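Local coordinates for Abbfa_003403 (Acinetobacter baumannii, PDB 4ZXH), which probably builds a peptide product as a four-domain nonribosomal peptide synthetase with condensation, adenylation, phosphopantetheine-bearing carrier and thioesterase domains, at residues A63-H66 / L71-S74; N646-M651 / P681-G686; A1202-E1207 / F1214-K1219. All coordinates share one frame; numbering follows the deposited sequence.

In the fold
The three contacts lie in three different domains and share no element. Contact 1 is in the condensation domain, contact 2 in the adenylation domain and contact 3 in the thioesterase domain; contacts 1 and 2 fall on opposite sides of the chain's centre, their centres about 80 Å apart. Contacts 1 and 2 are mainly buried, whereas contact 3 is partly buried, running from an inner leucine-valine pair to an exposed tyrosine. Contacts 1 and 3 each join elements close in sequence, while contact 2 brings together parts 30 residues apart. Contact 1 pairs an arginine with helix carbonyls, contact 2 rests on leucines against methionine and tyrosine, and contact 3 adds an oblique tyrosine-histidine pair.

Contact 1. Residues A63-H66 / L71-S74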
ATOM      1  N   ALA A  63      23.610  -9.030  42.066  1.00 52.02           N
ATOM      2  CA  ALA A  63      25.005  -9.325  41.728  1.00 50.85           C
ATOM      3  C   ALA A  63      25.215  -9.307  40.220  1.00 53.67           C
ATOM      4  O   ALA A  63      26.241  -8.824  39.727  1.00 47.56           O
ATOM      5  CB  ALA A  63      25.412 -10.661  42.296  1.00 34.32           C
ATOM      6  N   VAL A  64      24.232  -9.837  39.496  1.00 30.71           N
ATOM      7  CA  VAL A  64      24.299  -9.882  38.054  1.00 38.95           C
ATOM      8  C   VAL A  64      24.232  -8.468  37.468  1.00 47.02           C
ATOM      9  O   VAL A  64      25.088  -8.091  36.659  1.00 55.24           O
ATOM     10  CB  VAL A  64      23.176 -10.750  37.463  1.00 31.36           C
ATOM     11  CG1 VAL A  64      23.039 -10.468  35.991  1.00 26.78           C
ATOM     12  CG2 VAL A  64      23.489 -12.210  37.657  1.00 28.24           C
ATOM     13  N   MET A  65      23.229  -7.694  37.889  1.00 34.28           N
ATOM     14  CA  MET A  65      23.062  -6.309  37.448  1.00 33.54           C
ATOM     15  C   MET A  65      24.330  -5.460  37.640  1.00 36.23           C
ATOM     16  O   MET A  65      24.646  -4.595  36.823  1.00 42.79           O
ATOM     17  CB  MET A  65      21.896  -5.656  38.200  1.00 36.22           C
ATOM     18  CG  MET A  65      20.515  -5.821  37.570  1.00 36.02           C
ATOM     19  SD  MET A  65      19.291  -4.821  38.461  1.00 35.07           S
ATOM     20  CE  MET A  65      19.887  -3.189  38.009  1.00 72.47           C
ATOM     21  N   HIS A  66      25.034  -5.707  38.738  1.00 32.59           N
ATOM     22  CA  HIS A  66      26.272  -5.007  39.072  1.00 34.17           C
ATOM     23  C   HIS A  66      27.446  -5.440  38.196  1.00 38.37           C
ATOM     24  O   HIS A  66      28.271  -4.617  37.811  1.00 43.56           O
ATOM     25  CB  HIS A  66      26.620  -5.246  40.546  1.00 37.13           C
ATOM     26  CG  HIS A  66      27.919  -4.639  40.970  1.00 45.28           C
ATOM     27  ND1 HIS A  66      29.131  -5.273  40.791  1.00 54.90           N
ATOM     28  CD2 HIS A  66      28.198  -3.457  41.567  1.00 47.22           C
ATOM     29  CE1 HIS A  66      30.101  -4.511  41.262  1.00 53.72           C
ATOM     30  NE2 HIS A  66      29.562  -3.402  41.737  1.00 55.29           N
ATOM     31  N   LEU A  71      23.264  -4.470  31.310  1.00 36.33           N
ATOM     32  CA  LEU A  71      21.951  -4.561  31.923  1.00 25.06           C
ATOM     33  C   LEU A  71      21.447  -3.241  32.512  1.00 32.70           C
ATOM     34  O   LEU A  71      20.295  -3.156  32.924  1.00 39.25           O
ATOM     35  CB  LEU A  71      21.969  -5.640  33.006  1.00 25.28           C
ATOM     36  CG  LEU A  71      22.043  -7.086  32.498  1.00 28.99           C
ATOM     37  CD1 LEU A  71      22.019  -8.078  33.631  1.00 24.93           C
ATOM     38  CD2 LEU A  71      20.890  -7.375  31.546  1.00 25.96           C
ATOM     39  N   ARG A  72      22.301  -2.221  32.552  1.00 33.42           N
ATOM     40  CA  ARG A  72      21.932  -0.911  33.084  1.00 27.84           C
ATOM     41  C   ARG A  72      21.906   0.161  31.973  1.00 33.64           C
ATOM     42  O   ARG A  72      22.090   1.353  32.224  1.00 37.67           O
ATOM     43  CB  ARG A  72      22.897  -0.508  34.217  1.00 29.59           C
ATOM     44  CG  ARG A  72      22.987  -1.544  35.366  1.00 38.35           C
ATOM     45  CD  ARG A  72      23.862  -1.133  36.575  1.00 31.77           C
ATOM     46  NE  ARG A  72      25.222  -0.698  36.230  1.00 35.33           N
ATOM     47  CZ  ARG A  72      26.289  -1.490  36.205  1.00 45.57           C
ATOM     48  NH1 ARG A  72      26.179  -2.774  36.511  1.00 48.40           N
ATOM     49  NH2 ARG A  72      27.477  -0.996  35.884  1.00 53.68           N
ATOM     50  N   VAL A  73      21.657  -0.272  30.740  1.00 36.43           N
ATOM     51  CA  VAL A  73      21.676   0.613  29.574  1.00 26.64           C
ATOM     52  C   VAL A  73      20.289   1.163  29.185  1.00 26.04           C
ATOM     53  O   VAL A  73      19.281   0.482  29.335  1.00 30.34           O
ATOM     54  CB  VAL A  73      22.300  -0.142  28.371  1.00 25.94           C
ATOM     55  CG1 VAL A  73      21.882   0.448  27.035  1.00 25.52           C
ATOM     56  CG2 VAL A  73      23.808  -0.176  28.498  1.00 27.07           C
ATOM     57  N   SER A  74      20.254   2.409  28.716  1.00 26.77           N
ATOM     58  CA  SER A  74      19.098   2.966  28.010  1.00 26.32           C
ATOM     59  C   SER A  74      19.603   3.562  26.690  1.00 31.35           C
ATOM     60  O   SER A  74      20.810   3.770  26.535  1.00 32.32           O
ATOM     61  CB  SER A  74      18.362   4.017  28.860  1.00 27.34           C
ATOM     62  OG  SER A  74      18.964   5.304  28.822  1.00 41.14           O
TER
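In the helix-to-strand connection between helix 56-67 and strand 73-78 of the condensation domain, which has the chloramphenicol-acetyltransferase-like fold, R72 reaches back from the turn just before the strand to the carbonyl groups of M65 and H66 in the helix's last turn. Both oxygens lie at the edge of the guanidinium, near its plane, and both are served by NH1. The bond from R72 NH1 to M65 O is modelled at 2.4 Å, a doubtful length at this resolution; the one from R72 NH1 to H66 O, 3.1 Å long and bent to 142° at the hydrogen, is weak. The chain bends at chi3 (-52°), and the guanidinium, turned at chi4, presents NH1 to the carbonyls while NE binds W87 O on strand 81-87, so one side chain links helix end and sheet. A positive guanidinium at these carbonyls would also suit the negative end of the helix dipole. M65 lays its methyl near the arginine chain, CE to R72 CG 4.4 Å. On the buried side V64, about 4 Å from the bound phospholipid and also touching V162 of its pocket, meets L71. These two side chains cross obliquely, V64 CG1 touching L71 CD1 at 3.5 Å.

Contact 2. Residues N646-M651 / P681-G686; sequences NFLLSM and PLMYGG
M683 carries this contact in the adenylation domain, laying its thioether against L648 and L649 on one face of helix 641-655. The methionine starts out toward the helix and runs extended to its sulfur, then bends at chi3 (50°), which turns the methyl toward the two leucines. Its SD lies 3.7 Å from L648 CD1 and 3.8 Å from L648 CB, alongside the branch and stem of that leucine. The methyl reaches from L648 across to L649: M683 CE is 3.9 Å from L648 CB and 4.0 Å from L649 CD2. M683 thus bridges two consecutive helix residues, meeting L649 at about a right angle. L649 has a second neighbour for the same branch, since its CD2 also touches the hydroxyl oxygen of Y684, 3.6 Å from OH. The leucine and the tyrosine again cross nearly perpendicularly, with only the far end of the phenol involved.

The turn that presents M683 and Y684 is tied to P681 O, which accepts from Y684 N (2.9 Å) and from G686 N (3.0 Å). Residues 681-686 form the last part of a beta-alpha-beta crossover, leading from helix 674-679 into strand 687-690, next to strand 662-665 in the large mixed sheet. L676 of helix 674-679 also packs on L648, and L483 and M486 of helix 483-494 cover M683.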
ATOM      1  N   ASN A 646     -29.629 -28.436 -18.594  1.00 33.06           N
ATOM      2  CA  ASN A 646     -28.784 -28.661 -17.432  1.00 36.50           C
ATOM      3  C   ASN A 646     -28.598 -27.391 -16.611  1.00 41.45           C
ATOM      4  O   ASN A 646     -28.710 -27.405 -15.389  1.00 44.72           O
ATOM      5  CB  ASN A 646     -27.413 -29.183 -17.849  1.00 38.60           C
ATOM      6  CG  ASN A 646     -26.502 -29.422 -16.663  1.00 44.55           C
ATOM      7  OD1 ASN A 646     -26.672 -30.376 -15.906  1.00 41.04           O
ATOM      8  ND2 ASN A 646     -25.553 -28.521 -16.470  1.00 46.24           N
ATOM      9  N   PHE A 647     -28.301 -26.296 -17.298  1.00 34.27           N
ATOM     10  CA  PHE A 647     -28.131 -25.010 -16.648  1.00 35.24           C
ATOM     11  C   PHE A 647     -29.397 -24.550 -15.932  1.00 38.20           C
ATOM     12  O   PHE A 647     -29.368 -24.238 -14.749  1.00 41.38           O
ATOM     13  CB  PHE A 647     -27.703 -23.963 -17.673  1.00 34.92           C
ATOM     14  CG  PHE A 647     -27.885 -22.544 -17.204  1.00 37.46           C
ATOM     15  CD1 PHE A 647     -27.049 -22.006 -16.238  1.00 34.82           C
ATOM     16  CD2 PHE A 647     -28.884 -21.745 -17.743  1.00 35.14           C
ATOM     17  CE1 PHE A 647     -27.209 -20.707 -15.819  1.00 36.84           C
ATOM     18  CE2 PHE A 647     -29.050 -20.444 -17.322  1.00 35.46           C
ATOM     19  CZ  PHE A 647     -28.219 -19.930 -16.355  1.00 37.33           C
ATOM     20  N   LEU A 648     -30.501 -24.512 -16.668  1.00 38.85           N
ATOM     21  CA  LEU A 648     -31.770 -24.018 -16.157  1.00 39.83           C
ATOM     22  C   LEU A 648     -32.231 -24.782 -14.932  1.00 42.40           C
ATOM     23  O   LEU A 648     -32.622 -24.169 -13.934  1.00 49.66           O
ATOM     24  CB  LEU A 648     -32.841 -24.082 -17.252  1.00 41.33           C
ATOM     25  CG  LEU A 648     -32.628 -22.985 -18.297  1.00 36.42           C
ATOM     26  CD1 LEU A 648     -33.513 -23.171 -19.511  1.00 33.66           C
ATOM     27  CD2 LEU A 648     -32.867 -21.637 -17.647  1.00 36.38           C
ATOM     28  N   LEU A 649     -32.177 -26.110 -14.998  1.00 39.13           N
ATOM     29  CA  LEU A 649     -32.583 -26.939 -13.861  1.00 39.91           C
ATOM     30  C   LEU A 649     -31.680 -26.715 -12.653  1.00 43.19           C
ATOM     31  O   LEU A 649     -32.144 -26.666 -11.515  1.00 47.99           O
ATOM     32  CB  LEU A 649     -32.586 -28.420 -14.237  1.00 38.27           C
ATOM     33  CG  LEU A 649     -33.687 -28.887 -15.189  1.00 40.60           C
ATOM     34  CD1 LEU A 649     -33.583 -30.377 -15.402  1.00 41.35           C
ATOM     35  CD2 LEU A 649     -35.055 -28.510 -14.639  1.00 42.60           C
ATOM     36  N   SER A 650     -30.384 -26.581 -12.913  1.00 43.08           N
ATOM     37  CA  SER A 650     -29.401 -26.343 -11.864  1.00 43.57           C
ATOM     38  C   SER A 650     -29.709 -25.020 -11.178  1.00 45.85           C
ATOM     39  O   SER A 650     -29.635 -24.893  -9.956  1.00 51.80           O
ATOM     40  CB  SER A 650     -27.989 -26.320 -12.449  1.00 44.61           C
ATOM     41  OG  SER A 650     -27.005 -26.674 -11.495  1.00 48.78           O
ATOM     42  N   MET A 651     -30.071 -24.035 -11.984  1.00 40.78           N
ATOM     43  CA  MET A 651     -30.363 -22.716 -11.466  1.00 43.33           C
ATOM     44  C   MET A 651     -31.629 -22.757 -10.633  1.00 50.75           C
ATOM     45  O   MET A 651     -31.726 -22.076  -9.605  1.00 52.00           O
ATOM     46  CB  MET A 651     -30.482 -21.707 -12.609  1.00 35.60           C
ATOM     47  CG  MET A 651     -29.130 -21.111 -12.986  1.00 37.68           C
ATOM     48  SD  MET A 651     -28.312 -20.221 -11.612  1.00 41.14           S
ATOM     49  CE  MET A 651     -26.712 -20.935 -11.751  1.00 30.31           C
ATOM     50  N   PRO A 681     -38.911 -18.549 -15.711  1.00 46.63           N
ATOM     51  CA  PRO A 681     -40.207 -18.578 -15.025  1.00 42.61           C
ATOM     52  C   PRO A 681     -41.237 -19.324 -15.860  1.00 46.69           C
ATOM     53  O   PRO A 681     -42.174 -19.891 -15.298  1.00 49.37           O
ATOM     54  CB  PRO A 681     -40.584 -17.094 -14.882  1.00 40.56           C
ATOM     55  CG  PRO A 681     -39.329 -16.332 -15.183  1.00 43.61           C
ATOM     56  CD  PRO A 681     -38.574 -17.185 -16.157  1.00 42.64           C
ATOM     57  N   LEU A 682     -41.060 -19.328 -17.181  1.00 46.53           N
ATOM     58  CA  LEU A 682     -42.001 -20.024 -18.055  1.00 46.78           C
ATOM     59  C   LEU A 682     -41.982 -21.534 -17.808  1.00 48.59           C
ATOM     60  O   LEU A 682     -42.995 -22.202 -17.964  1.00 49.49           O
ATOM     61  CB  LEU A 682     -41.693 -19.738 -19.510  1.00 32.89           C
ATOM     62  CG  LEU A 682     -41.799 -18.291 -19.952  1.00 32.31           C
ATOM     63  CD1 LEU A 682     -41.396 -18.200 -21.413  1.00 33.30           C
ATOM     64  CD2 LEU A 682     -43.207 -17.766 -19.745  1.00 42.05           C
ATOM     65  N   MET A 683     -40.830 -22.071 -17.416  1.00 49.99           N
ATOM     66  CA  MET A 683     -40.745 -23.477 -17.024  1.00 49.40           C
ATOM     67  C   MET A 683     -41.602 -23.814 -15.787  1.00 50.49           C
ATOM     68  O   MET A 683     -41.909 -24.990 -15.537  1.00 54.42           O
ATOM     69  CB  MET A 683     -39.284 -23.870 -16.754  1.00 47.55           C
ATOM     70  CG  MET A 683     -38.382 -23.953 -17.984  1.00 45.14           C
ATOM     71  SD  MET A 683     -36.605 -23.891 -17.589  1.00 38.52           S
ATOM     72  CE  MET A 683     -36.453 -25.138 -16.316  1.00 33.88           C
ATOM     73  N   TYR A 684     -41.997 -22.809 -15.010  1.00 46.22           N
ATOM     74  CA  TYR A 684     -42.661 -23.115 -13.743  1.00 52.55           C
ATOM     75  C   TYR A 684     -44.003 -22.409 -13.514  1.00 57.64           C
ATOM     76  O   TYR A 684     -44.657 -22.637 -12.488  1.00 62.81           O
ATOM     77  CB  TYR A 684     -41.690 -22.824 -12.588  1.00 52.98           C
ATOM     78  CG  TYR A 684     -40.495 -23.749 -12.634  1.00 47.99           C
ATOM     79  CD1 TYR A 684     -40.611 -25.075 -12.222  1.00 46.07           C
ATOM     80  CD2 TYR A 684     -39.267 -23.322 -13.138  1.00 46.71           C
ATOM     81  CE1 TYR A 684     -39.545 -25.952 -12.281  1.00 42.54           C
ATOM     82  CE2 TYR A 684     -38.178 -24.200 -13.199  1.00 48.42           C
ATOM     83  CZ  TYR A 684     -38.338 -25.516 -12.765  1.00 51.15           C
ATOM     84  OH  TYR A 684     -37.298 -26.407 -12.815  1.00 55.40           O
ATOM     85  N   GLY A 685     -44.424 -21.580 -14.469  1.00 47.55           N
ATOM     86  CA  GLY A 685     -45.750 -20.984 -14.425  1.00 44.64           C
ATOM     87  C   GLY A 685     -45.783 -19.531 -13.985  1.00 49.93           C
ATOM     88  O   GLY A 685     -46.859 -18.924 -13.865  1.00 54.13           O
ATOM     89  N   GLY A 686     -44.601 -18.971 -13.743  1.00 43.22           N
ATOM     90  CA  GLY A 686     -44.465 -17.580 -13.341  1.00 47.25           C
ATOM     91  C   GLY A 686     -44.549 -16.583 -14.487  1.00 46.14           C
ATOM     92  O   GLY A 686     -44.936 -16.936 -15.597  1.00 46.92           O
TER

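Contact 3. Residues A1202-E1207 / F1214-K1219; sequences AQYLRE and FDHVLK
Y1204 and H1216 form the aromatic part of this contact, between the short helix 1202-1206 and helix 1210-1223 of the thioesterase domain. Their ring centroids are 5.0 Å apart and the planes are inclined at 49°, an oblique pairing. The tyrosine offers one corner: CE2 stands over one face of the imidazole, displaced toward its rim, 3.5 Å from H1216 NE2 and 3.7 Å from H1216 CE1. Both side chains leave their helices with CG anti to the backbone N (chi1 of Y1204 -179°), and both set out toward the opposing helix, which brings the rings together in the gap.

The apolar part lies deeper and is carried by one leucine branch. L1205 CD2 is 4.2 Å from V1217 CG2 and equally 4.2 Å from H1216 CD2, so the methyl touches two consecutive residues of the longer helix. The histidine is therefore shared, with tyrosine over a face and leucine approaching its ring obliquely. This inner side is buried, whereas Y1204 is exposed.

The backbones stay well apart. The segment axes approach to 11.2 Å and run at 133°, closer to antiparallel than to parallel, so side chains alone bridge the gap.

Both helices belong to the helical insertion between strands 1157-1163 and 1262-1267 of the alpha/beta-hydrolase sheet, consistent with the lid region of nonribosomal peptide synthetase thioesterases. Within it, I1200 touches both L1205 and H1216, L1183 of helix 1179-1191 packs on L1205, and F1236 of helix 1233-1251 covers V1217. A salt bridge from R1206 NE to D1178 OD2 ties the short helix to the residue just before helix 1179-1191.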
ATOM      1  N   ALA A1202      -5.809  48.533  -7.500  1.00 38.28           N
ATOM      2  CA  ALA A1202      -6.493  49.214  -6.402  1.00 30.43           C
ATOM      3  C   ALA A1202      -7.918  49.518  -6.774  1.00 38.75           C
ATOM      4  O   ALA A1202      -8.806  49.404  -5.941  1.00 48.95           O
ATOM      5  CB  ALA A1202      -5.783  50.503  -6.031  1.00 29.77           C
ATOM      6  N   GLN A1203      -8.135  49.903  -8.030  1.00 39.94           N
ATOM      7  CA  GLN A1203      -9.478  50.252  -8.484  1.00 40.84           C
ATOM      8  C   GLN A1203     -10.450  49.068  -8.409  1.00 41.44           C
ATOM      9  O   GLN A1203     -11.630  49.255  -8.109  1.00 39.46           O
ATOM     10  CB  GLN A1203      -9.458  50.784  -9.910  1.00 41.48           C
ATOM     11  CG  GLN A1203     -10.806  51.382 -10.309  1.00 65.67           C
ATOM     12  CD  GLN A1203     -10.993  51.484 -11.812  1.00 82.75           C
ATOM     13  OE1 GLN A1203     -10.073  51.214 -12.589  1.00 91.63           O
ATOM     14  NE2 GLN A1203     -12.193  51.865 -12.230  1.00 84.25           N
ATOM     15  N   TYR A1204      -9.962  47.858  -8.682  1.00 37.86           N
ATOM     16  CA  TYR A1204     -10.813  46.676  -8.611  1.00 39.26           C
ATOM     17  C   TYR A1204     -11.221  46.412  -7.168  1.00 44.66           C
ATOM     18  O   TYR A1204     -12.383  46.142  -6.879  1.00 45.30           O
ATOM     19  CB  TYR A1204     -10.103  45.454  -9.195  1.00 46.41           C
ATOM     20  CG  TYR A1204     -10.939  44.191  -9.164  1.00 46.67           C
ATOM     21  CD1 TYR A1204     -11.913  43.962 -10.120  1.00 48.46           C
ATOM     22  CD2 TYR A1204     -10.750  43.229  -8.187  1.00 42.17           C
ATOM     23  CE1 TYR A1204     -12.681  42.822 -10.098  1.00 54.44           C
ATOM     24  CE2 TYR A1204     -11.522  42.073  -8.161  1.00 48.43           C
ATOM     25  CZ  TYR A1204     -12.485  41.878  -9.121  1.00 54.62           C
ATOM     26  OH  TYR A1204     -13.263  40.740  -9.112  1.00 60.32           O
ATOM     27  N   LEU A1205     -10.253  46.518  -6.263  1.00 44.74           N
ATOM     28  CA  LEU A1205     -10.487  46.300  -4.839  1.00 45.53           C
ATOM     29  C   LEU A1205     -11.498  47.290  -4.242  1.00 46.58           C
ATOM     30  O   LEU A1205     -12.328  46.905  -3.412  1.00 52.82           O
ATOM     31  CB  LEU A1205      -9.156  46.372  -4.077  1.00 31.33           C
ATOM     32  CG  LEU A1205      -8.162  45.265  -4.447  1.00 29.47           C
ATOM     33  CD1 LEU A1205      -6.808  45.444  -3.778  1.00 28.17           C
ATOM     34  CD2 LEU A1205      -8.737  43.894  -4.118  1.00 29.70           C
ATOM     35  N   ARG A1206     -11.439  48.554  -4.664  1.00 44.76           N
ATOM     36  CA  ARG A1206     -12.327  49.588  -4.117  1.00 45.07           C
ATOM     37  C   ARG A1206     -13.809  49.291  -4.342  1.00 46.92           C
ATOM     38  O   ARG A1206     -14.659  49.805  -3.619  1.00 51.70           O
ATOM     39  CB  ARG A1206     -11.990  50.957  -4.710  1.00 38.80           C
ATOM     40  CG  ARG A1206     -10.646  51.479  -4.262  1.00 43.52           C
ATOM     41  CD  ARG A1206     -10.373  52.913  -4.685  1.00 37.67           C
ATOM     42  NE  ARG A1206      -9.039  53.318  -4.246  1.00 35.86           N
ATOM     43  CZ  ARG A1206      -7.997  53.463  -5.056  1.00 46.28           C
ATOM     44  NH1 ARG A1206      -8.138  53.265  -6.363  1.00 52.59           N
ATOM     45  NH2 ARG A1206      -6.813  53.814  -4.564  1.00 45.36           N
ATOM     46  N   GLU A1207     -14.108  48.454  -5.334  1.00 50.80           N
ATOM     47  CA  GLU A1207     -15.486  48.069  -5.642  1.00 59.12           C
ATOM     48  C   GLU A1207     -16.025  47.041  -4.640  1.00 56.16           C
ATOM     49  O   GLU A1207     -17.218  46.753  -4.624  1.00 56.26           O
ATOM     50  CB  GLU A1207     -15.599  47.490  -7.068  1.00 59.58           C
ATOM     51  CG  GLU A1207     -14.940  48.295  -8.192  1.00 62.98           C
ATOM     52  CD  GLU A1207     -15.487  49.708  -8.346  1.00 80.87           C
ATOM     53  OE1 GLU A1207     -16.710  49.921  -8.148  1.00 88.04           O
ATOM     54  OE2 GLU A1207     -14.682  50.608  -8.686  1.00 84.88           O
ATOM     55  N   PHE A1214      -9.885  41.048   1.213  1.00 37.64           N
ATOM     56  CA  PHE A1214      -8.895  40.125   1.765  1.00 39.97           C
ATOM     57  C   PHE A1214      -9.105  38.726   1.232  1.00 37.81           C
ATOM     58  O   PHE A1214      -8.154  37.963   1.070  1.00 38.99           O
ATOM     59  CB  PHE A1214      -8.945  40.078   3.289  1.00 50.42           C
ATOM     60  CG  PHE A1214      -8.544  41.353   3.949  1.00 65.11           C
ATOM     61  CD1 PHE A1214      -8.032  42.398   3.217  1.00 70.51           C
ATOM     62  CD2 PHE A1214      -8.666  41.500   5.310  1.00 79.19           C
ATOM     63  CE1 PHE A1214      -7.668  43.579   3.830  1.00 73.33           C
ATOM     64  CE2 PHE A1214      -8.294  42.674   5.926  1.00 84.25           C
ATOM     65  CZ  PHE A1214      -7.794  43.715   5.182  1.00 75.87           C
ATOM     66  N   ASP A1215     -10.356  38.372   0.985  1.00 30.88           N
ATOM     67  CA  ASP A1215     -10.633  37.078   0.400  1.00 38.67           C
ATOM     68  C   ASP A1215     -10.116  37.054  -1.035  1.00 38.70           C
ATOM     69  O   ASP A1215      -9.504  36.073  -1.455  1.00 40.27           O
ATOM     70  CB  ASP A1215     -12.128  36.742   0.456  1.00 50.47           C
ATOM     71  CG  ASP A1215     -12.623  36.489   1.882  1.00 68.73           C
ATOM     72  OD1 ASP A1215     -11.784  36.369   2.810  1.00 64.76           O
ATOM     73  OD2 ASP A1215     -13.860  36.403   2.070  1.00 81.27           O
ATOM     74  N   HIS A1216     -10.329  38.136  -1.779  1.00 39.08           N
ATOM     75  CA  HIS A1216      -9.916  38.139  -3.173  1.00 33.24           C
ATOM     76  C   HIS A1216      -8.402  37.986  -3.290  1.00 36.06           C
ATOM     77  O   HIS A1216      -7.913  37.149  -4.048  1.00 34.43           O
ATOM     78  CB  HIS A1216     -10.358  39.398  -3.896  1.00 31.23           C
ATOM     79  CG  HIS A1216      -9.942  39.417  -5.331  1.00 45.26           C
ATOM     80  ND1 HIS A1216     -10.471  38.552  -6.266  1.00 42.37           N
ATOM     81  CD2 HIS A1216      -9.011  40.154  -5.985  1.00 42.35           C
ATOM     82  CE1 HIS A1216      -9.901  38.773  -7.438  1.00 40.61           C
ATOM     83  NE2 HIS A1216      -9.011  39.738  -7.296  1.00 37.86           N
ATOM     84  N   VAL A1217      -7.662  38.779  -2.525  1.00 35.56           N
ATOM     85  CA  VAL A1217      -6.206  38.713  -2.574  1.00 30.33           C
ATOM     86  C   VAL A1217      -5.702  37.354  -2.086  1.00 39.66           C
ATOM     87  O   VAL A1217      -4.775  36.785  -2.668  1.00 46.91           O
ATOM     88  CB  VAL A1217      -5.562  39.859  -1.753  1.00 24.04           C
ATOM     89  CG1 VAL A1217      -4.073  39.753  -1.763  1.00 22.24           C
ATOM     90  CG2 VAL A1217      -5.988  41.214  -2.307  1.00 24.85           C
ATOM     91  N   LEU A1218      -6.321  36.806  -1.046  1.00 38.73           N
ATOM     92  CA  LEU A1218      -5.892  35.500  -0.559  1.00 32.95           C
ATOM     93  C   LEU A1218      -6.058  34.466  -1.656  1.00 28.38           C
ATOM     94  O   LEU A1218      -5.135  33.734  -1.970  1.00 33.37           O
ATOM     95  CB  LEU A1218      -6.680  35.081   0.680  1.00 30.31           C
ATOM     96  CG  LEU A1218      -6.357  33.679   1.221  1.00 25.51           C
ATOM     97  CD1 LEU A1218      -4.872  33.543   1.505  1.00 32.85           C
ATOM     98  CD2 LEU A1218      -7.157  33.387   2.466  1.00 26.92           C
ATOM     99  N   LYS A1219      -7.251  34.437  -2.235  1.00 28.29           N
ATOM    100  CA  LYS A1219      -7.619  33.468  -3.260  1.00 32.82           C
ATOM    101  C   LYS A1219      -6.661  33.564  -4.448  1.00 37.36           C
ATOM    102  O   LYS A1219      -6.152  32.546  -4.932  1.00 38.64           O
ATOM    103  CB  LYS A1219      -9.077  33.699  -3.694  1.00 29.63           C
ATOM    104  CG  LYS A1219      -9.685  32.596  -4.525  1.00 38.24           C
ATOM    105  CD  LYS A1219     -11.148  32.883  -4.882  1.00 39.04           C
TER